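Local coordinates for 5-nitroimidazole antibiotic resistance protein (Bacteroides thetaiotaomicron, PDB 2FG9) that binds flavin-adenine dinucleotide and is probably a flavin-dependent oxidoreductase of the pyridoxamine 5'-phosphate oxidase family, putatively conferring resistance to 5-nitroimidazole antibiotics, at residues Ser33-Ala38 against Ile88-Gly93; Gly118-Ile123 against Trp158-Asp163. One frame throughout, in Å; residues are numbered along the deposited sequence. Where two conformers were deposited one is given.

From the N terminus the chain passes through strand 15-25 into helix 28-37, whose last turn makes the first half of interaction 1. Strands 41-46, 52-62 and 65-70 and helix 75-82 follow before strand 85-99 returns to that turn and closes the loop. Strand 106-123 then pairs with strand 85-99, and its final residues open interaction 2, which closes after helices 126-138 and 149-153 when strand 156-175 comes back. The two loops are in series, neither nested nor crossed, with centres about 18 Å apart. Interaction 1 lays a helix on the antiparallel sheet; interaction 2 joins two neighbouring strands within that same sheet.

Interaction 1: residues Ser33-Ala38 against Ile88-Gly93; sequences SIILQA and ITFSLG
The last turn of helix 28-37 lies against residues 88-93 of strand 85-99, with the CA atoms of Ile35 and Phe90 6.1 Å apart and no hydrogen bond between the two backbones. Two side chains of the strand side, Phe90 and Leu92, both directed at the helix, carry the contact. Ile35 covers one face of the Phe90 ring: its CG1 stands 4.0 Å from the ring centroid, 16° off the normal, a CH-pi contact, while its other branch, CG2, reaches the far part of the same face, 3.9 Å from Phe90 CE2. With CG1 beside the backbone N and CG2 anti to it (chi1 -66°), the two branches of Ile35 lie over opposite halves of one ring face. Ala38, where the chain leaves helical geometry, meets the ring near its plane, at the edge, Ala38 CB lying 4.0 Å from Phe90 CD2.

This is helix-on-sheet packing within the flavin-binding beta-barrel fold of the pyridoxamine 5'-phosphate oxidase family. The helix rests on the buried sheet face that carries Phe90, where Phe59 makes an edge-to-face pair with the same ring and Ala114 and Cys116 touch Ile35. Ser91, turned away from the helix, belongs to the FAD pocket, and its neighbour Thr89 bonds through OG1 to Val54 O of the second subunit.

Leu92 packs against both Ile34 and Gln37. Its CG meets Ile34 CG2 at 4.0 Å, and its two methyls divide the glutamine between them: Leu92 CD2 lies 3.7 Å from Gln37 CB, and Leu92 CD1 packs 3.6 Å from Gln37 NE2, at the amide end. Gln37 is extended beyond CG and crosses Leu92 at about a right angle, its NE2 also making a weak hydrogen bond to Ser33 OG one turn back.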
loop_
_atom_site.group_PDB
_atom_site.type_symbol
_atom_site.label_atom_id
_atom_site.label_comp_id
_atom_site.label_asym_id
_atom_site.label_seq_id
_atom_site.Cartn_x
_atom_site.Cartn_y
_atom_site.Cartn_z
ATOM N N SER A 33 -6.240 -12.261 19.267
ATOM C CA SER A 33 -5.599 -11.801 18.028
ATOM C C SER A 33 -6.149 -10.453 17.577
ATOM O O SER A 33 -5.396 -9.596 17.117
ATOM C CB SER A 33 -5.758 -12.818 16.894
ATOM O OG SER A 33 -5.176 -12.301 15.704
ATOM N N ILE A 34 -7.459 -10.263 17.730
ATOM C CA ILE A 34 -8.086 -9.002 17.373
ATOM C C ILE A 34 -7.531 -7.927 18.276
ATOM O O ILE A 34 -7.122 -6.871 17.814
ATOM C CB ILE A 34 -9.640 -9.070 17.487
ATOM C CG1 ILE A 34 -10.176 -10.080 16.489
ATOM C CG2 ILE A 34 -10.267 -7.724 17.169
ATOM C CD1 ILE A 34 -11.542 -10.571 16.780
ATOM N N ILE A 35 -7.519 -8.200 19.576
ATOM C CA ILE A 35 -6.988 -7.246 20.545
ATOM C C ILE A 35 -5.542 -6.863 20.191
ATOM O O ILE A 35 -5.156 -5.695 20.232
ATOM C CB ILE A 35 -7.064 -7.839 21.981
ATOM C CG1 ILE A 35 -8.514 -8.029 22.409
ATOM C CG2 ILE A 35 -6.327 -6.962 23.021
ATOM C CD1 ILE A 35 -8.650 -8.713 23.739
ATOM N N LEU A 36 -4.745 -7.865 19.861
ATOM C CA LEU A 36 -3.334 -7.654 19.569
ATOM C C LEU A 36 -3.112 -6.897 18.263
ATOM O O LEU A 36 -2.134 -6.173 18.131
ATOM C CB LEU A 36 -2.591 -8.993 19.585
ATOM C CG LEU A 36 -2.530 -9.682 20.979
ATOM C CD1 LEU A 36 -1.887 -11.102 20.909
ATOM C CD2 LEU A 36 -1.806 -8.808 22.041
ATOM N N GLN A 37 -4.022 -7.045 17.315
ATOM C CA GLN A 37 -3.967 -6.306 16.056
ATOM C C GLN A 37 -4.386 -4.851 16.199
ATOM O O GLN A 37 -4.074 -4.039 15.338
ATOM C CB GLN A 37 -4.881 -6.959 15.000
ATOM C CG GLN A 37 -4.346 -8.299 14.451
ATOM C CD GLN A 37 -5.240 -8.879 13.340
ATOM O OE1 GLN A 37 -5.096 -8.497 12.164
ATOM N NE2 GLN A 37 -6.172 -9.800 13.704
ATOM N N ALA A 38 -5.143 -4.511 17.239
ATOM C CA ALA A 38 -5.746 -3.186 17.297
ATOM C C ALA A 38 -4.715 -2.144 17.736
ATOM O O ALA A 38 -3.847 -2.438 18.546
ATOM C CB ALA A 38 -6.993 -3.198 18.227
ATOM N N ILE A 88 -14.054 -2.236 27.419
ATOM C CA ILE A 88 -13.028 -1.854 26.498
ATOM C C ILE A 88 -13.179 -2.651 25.211
ATOM O O ILE A 88 -13.096 -3.869 25.203
ATOM C CB ILE A 88 -11.644 -2.045 27.110
ATOM C CG1 ILE A 88 -11.557 -1.304 28.447
ATOM C CG2 ILE A 88 -10.584 -1.565 26.112
ATOM C CD1 ILE A 88 -10.232 -1.401 29.173
ATOM N N THR A 89 -13.387 -1.927 24.121
ATOM C CA THR A 89 -13.771 -2.506 22.835
ATOM C C THR A 89 -12.756 -2.229 21.754
ATOM O O THR A 89 -12.105 -1.184 21.739
ATOM C CB THR A 89 -15.136 -1.963 22.439
ATOM O OG1 THR A 89 -16.087 -2.364 23.433
ATOM C CG2 THR A 89 -15.594 -2.503 21.132
ATOM N N PHE A 90 -12.603 -3.196 20.860
ATOM C CA PHE A 90 -11.542 -3.175 19.833
ATOM C C PHE A 90 -12.167 -3.576 18.511
ATOM O O PHE A 90 -13.034 -4.439 18.496
ATOM C CB PHE A 90 -10.426 -4.191 20.123
ATOM C CG PHE A 90 -9.889 -4.150 21.522
ATOM C CD1 PHE A 90 -10.590 -4.729 22.564
ATOM C CD2 PHE A 90 -8.658 -3.585 21.790
ATOM C CE1 PHE A 90 -10.076 -4.729 23.835
ATOM C CE2 PHE A 90 -8.166 -3.558 23.051
ATOM C CZ PHE A 90 -8.872 -4.119 24.080
ATOM N N SER A 91 -11.745 -2.971 17.412
ATOM C CA SER A 91 -12.198 -3.459 16.134
ATOM C C SER A 91 -11.249 -3.162 15.032
ATOM O O SER A 91 -10.643 -2.111 15.012
ATOM C CB SER A 91 -13.560 -2.858 15.777
ATOM O OG SER A 91 -13.970 -3.343 14.526
ATOM N N LEU A 92 -11.166 -4.074 14.072
ATOM C CA LEU A 92 -10.333 -3.862 12.892
ATOM C C LEU A 92 -11.245 -3.415 11.773
ATOM O O LEU A 92 -12.486 -3.653 11.800
ATOM C CB LEU A 92 -9.641 -5.154 12.478
ATOM C CG LEU A 92 -9.278 -6.074 13.652
ATOM C CD1 LEU A 92 -8.861 -7.473 13.138
ATOM C CD2 LEU A 92 -8.197 -5.371 14.532
ATOM N N GLY A 93 -10.660 -2.809 10.757
ATOM C CA GLY A 93 -11.490 -2.308 9.645
ATOM C C GLY A 93 -12.412 -3.365 9.032
ATOM O O GLY A 93 -12.260 -4.564 9.267
#

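Interaction 2: residues Gly118-Ile123 against Trp158-Asp163; sequences GKVEFI and WKVPVD
A single water is gripped by Lys119 N, Pro161 O and Asp163 OD2, accepting from the first and donating to the other two. It lies 2.8 Å from Lys119 N and 2.7 Å from Pro161 O, so it links Lys119 N to Pro161 O, which are themselves 4.0 Å apart. Farther along, Glu121 and Lys159 form an antiparallel hydrogen-bonded pair. Glu121 N reaches Lys159 O at 2.8 Å, in the carbonyl plane, whereas in the return bond Lys159 N approaches Glu121 O tilted 21° from its plane.

On the face carrying Phe122 and Trp158, the two aromatic side chains run side by side and meet edge-to-face: the CE1 edge of Phe122 stands over the rim of the five-membered ring of Trp158, 3.5 Å from Trp158 CD1, with the planes at 73°. Val120 CG2 packs 3.7 Å from Val160 CG2 and also touches the benzo part of Trp158. On the other face Glu121 and Lys159 extend together, CG anti to the backbone N in both. Glu121 was modelled in two conformers; in the one described, OE1 lies near Lys159 CD, without a salt bridge to Lys159 NZ.

Helix 75-82 covers the two aromatics, and Ser70 of strand 65-70 hydrogen-bonds Trp158 NE1. Trp158 and Val160 bond through their backbones to Leu68 and Leu66, so strand 156-175 lies between strands 65-70 and 106-123, while helix 126-138 packs on Ile123.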
loop_
_atom_site.group_PDB
_atom_site.type_symbol
_atom_site.label_atom_id
_atom_site.label_comp_id
_atom_site.label_asym_id
_atom_site.label_seq_id
_atom_site.Cartn_x
_atom_site.Cartn_y
_atom_site.Cartn_z
ATOM N N GLY A 118 -14.039 -5.379 32.741
ATOM C CA GLY A 118 -13.245 -5.597 33.950
ATOM C C GLY A 118 -13.272 -4.343 34.761
ATOM O O GLY A 118 -13.983 -3.402 34.427
ATOM N N LYS A 119 -12.533 -4.346 35.865
ATOM C CA LYS A 119 -12.472 -3.206 36.748
ATOM C C LYS A 119 -11.090 -2.602 36.719
ATOM O O LYS A 119 -10.116 -3.323 36.719
ATOM C CB LYS A 119 -12.775 -3.652 38.149
ATOM C CG LYS A 119 -14.187 -3.998 38.398
ATOM C CD LYS A 119 -14.303 -4.506 39.814
ATOM C CE LYS A 119 -15.737 -4.384 40.383
ATOM N NZ LYS A 119 -16.537 -5.550 39.945
ATOM N N VAL A 120 -11.022 -1.281 36.751
ATOM C CA VAL A 120 -9.770 -0.545 36.803
ATOM C C VAL A 120 -9.113 -0.320 38.180
ATOM O O VAL A 120 -9.718 0.256 39.072
ATOM C CB VAL A 120 -9.991 0.857 36.209
ATOM C CG1 VAL A 120 -8.718 1.719 36.351
ATOM C CG2 VAL A 120 -10.378 0.753 34.767
ATOM N N GLU A 121 -7.878 -0.801 38.326
ATOM C CA GLU A 121 -6.979 -0.404 39.410
ATOM C C GLU A 121 -5.986 0.608 38.881
ATOM O O GLU A 121 -5.609 0.546 37.719
ATOM C CB GLU A 121 -6.180 -1.607 39.942
ATOM C CG GLU A 121 -4.912 -1.227 40.738
ATOM C CD GLU A 121 -4.136 -2.423 41.279
ATOM O OE1 GLU A 121 -4.048 -3.460 40.573
ATOM O OE2 GLU A 121 -3.586 -2.303 42.408
ATOM N N PHE A 122 -5.556 1.525 39.737
ATOM C CA PHE A 122 -4.394 2.351 39.461
ATOM C C PHE A 122 -3.231 1.813 40.236
ATOM O O PHE A 122 -3.234 1.835 41.469
ATOM C CB PHE A 122 -4.625 3.797 39.853
ATOM C CG PHE A 122 -5.744 4.464 39.076
ATOM C CD1 PHE A 122 -5.771 4.420 37.691
ATOM C CD2 PHE A 122 -6.729 5.160 39.728
ATOM C CE1 PHE A 122 -6.774 5.032 36.995
ATOM C CE2 PHE A 122 -7.748 5.781 39.024
ATOM C CZ PHE A 122 -7.772 5.709 37.675
ATOM N N ILE A 123 -2.219 1.360 39.508
ATOM C CA ILE A 123 -1.054 0.721 40.103
ATOM C C ILE A 123 -0.256 1.797 40.812
ATOM O O ILE A 123 0.019 2.843 40.235
ATOM C CB ILE A 123 -0.198 0.089 39.018
ATOM C CG1 ILE A 123 -0.969 -1.036 38.314
ATOM C CG2 ILE A 123 1.078 -0.455 39.565
ATOM C CD1 ILE A 123 -0.310 -1.446 36.997
ATOM N N TRP A 158 -3.129 2.082 34.579
ATOM C CA TRP A 158 -4.383 1.386 34.811
ATOM C C TRP A 158 -4.162 -0.070 34.579
ATOM O O TRP A 158 -3.614 -0.444 33.554
ATOM C CB TRP A 158 -5.406 1.792 33.788
ATOM C CG TRP A 158 -5.725 3.211 33.676
ATOM C CD1 TRP A 158 -4.973 4.282 34.061
ATOM C CD2 TRP A 158 -6.883 3.738 33.052
ATOM N NE1 TRP A 158 -5.622 5.449 33.734
ATOM C CE2 TRP A 158 -6.797 5.137 33.111
ATOM C CE3 TRP A 158 -8.003 3.156 32.451
ATOM C CZ2 TRP A 158 -7.785 5.965 32.593
ATOM C CZ3 TRP A 158 -8.986 3.979 31.948
ATOM C CH2 TRP A 158 -8.869 5.366 32.024
ATOM N N LYS A 159 -4.574 -0.896 35.527
ATOM C CA LYS A 159 -4.579 -2.339 35.357
ATOM C C LYS A 159 -6.018 -2.776 35.361
ATOM O O LYS A 159 -6.812 -2.371 36.228
ATOM C CB LYS A 159 -3.825 -3.023 36.492
ATOM C CG LYS A 159 -3.749 -4.536 36.404
ATOM C CD LYS A 159 -2.916 -5.039 37.549
ATOM C CE LYS A 159 -2.834 -6.557 37.543
ATOM N NZ LYS A 159 -2.030 -7.066 38.698
ATOM N N VAL A 160 -6.358 -3.583 34.372
ATOM C CA VAL A 160 -7.742 -4.032 34.175
ATOM C C VAL A 160 -7.717 -5.521 33.925
ATOM O O VAL A 160 -7.587 -5.965 32.766
ATOM C CB VAL A 160 -8.408 -3.337 32.977
ATOM C CG1 VAL A 160 -9.874 -3.734 32.897
ATOM C CG2 VAL A 160 -8.262 -1.818 33.072
ATOM N N PRO A 161 -7.803 -6.303 35.010
ATOM C CA PRO A 161 -7.952 -7.738 34.792
ATOM C C PRO A 161 -9.270 -7.953 34.079
ATOM O O PRO A 161 -10.279 -7.336 34.457
ATOM C CB PRO A 161 -7.985 -8.331 36.202
ATOM C CG PRO A 161 -7.408 -7.242 37.137
ATOM C CD PRO A 161 -7.777 -5.937 36.438
ATOM N N VAL A 162 -9.247 -8.769 33.032
ATOM C CA VAL A 162 -10.406 -8.931 32.180
ATOM C C VAL A 162 -11.275 -10.021 32.721
ATOM O O VAL A 162 -10.868 -11.184 32.728
ATOM C CB VAL A 162 -10.020 -9.279 30.739
ATOM C CG1 VAL A 162 -11.272 -9.678 29.916
ATOM C CG2 VAL A 162 -9.342 -8.112 30.116
ATOM N N ASP A 163 -12.484 -9.650 33.128
ATOM C CA ASP A 163 -13.426 -10.610 33.706
ATOM C C ASP A 163 -14.284 -11.296 32.655
ATOM O O ASP A 163 -14.710 -12.426 32.847
ATOM C CB ASP A 163 -14.301 -9.920 34.747
ATOM C CG ASP A 163 -13.512 -9.513 35.965
ATOM O OD1 ASP A 163 -12.660 -10.309 36.401
ATOM O OD2 ASP A 163 -13.723 -8.397 36.473
HETATM O O HOH W 1 -11.442 -6.733 36.797
#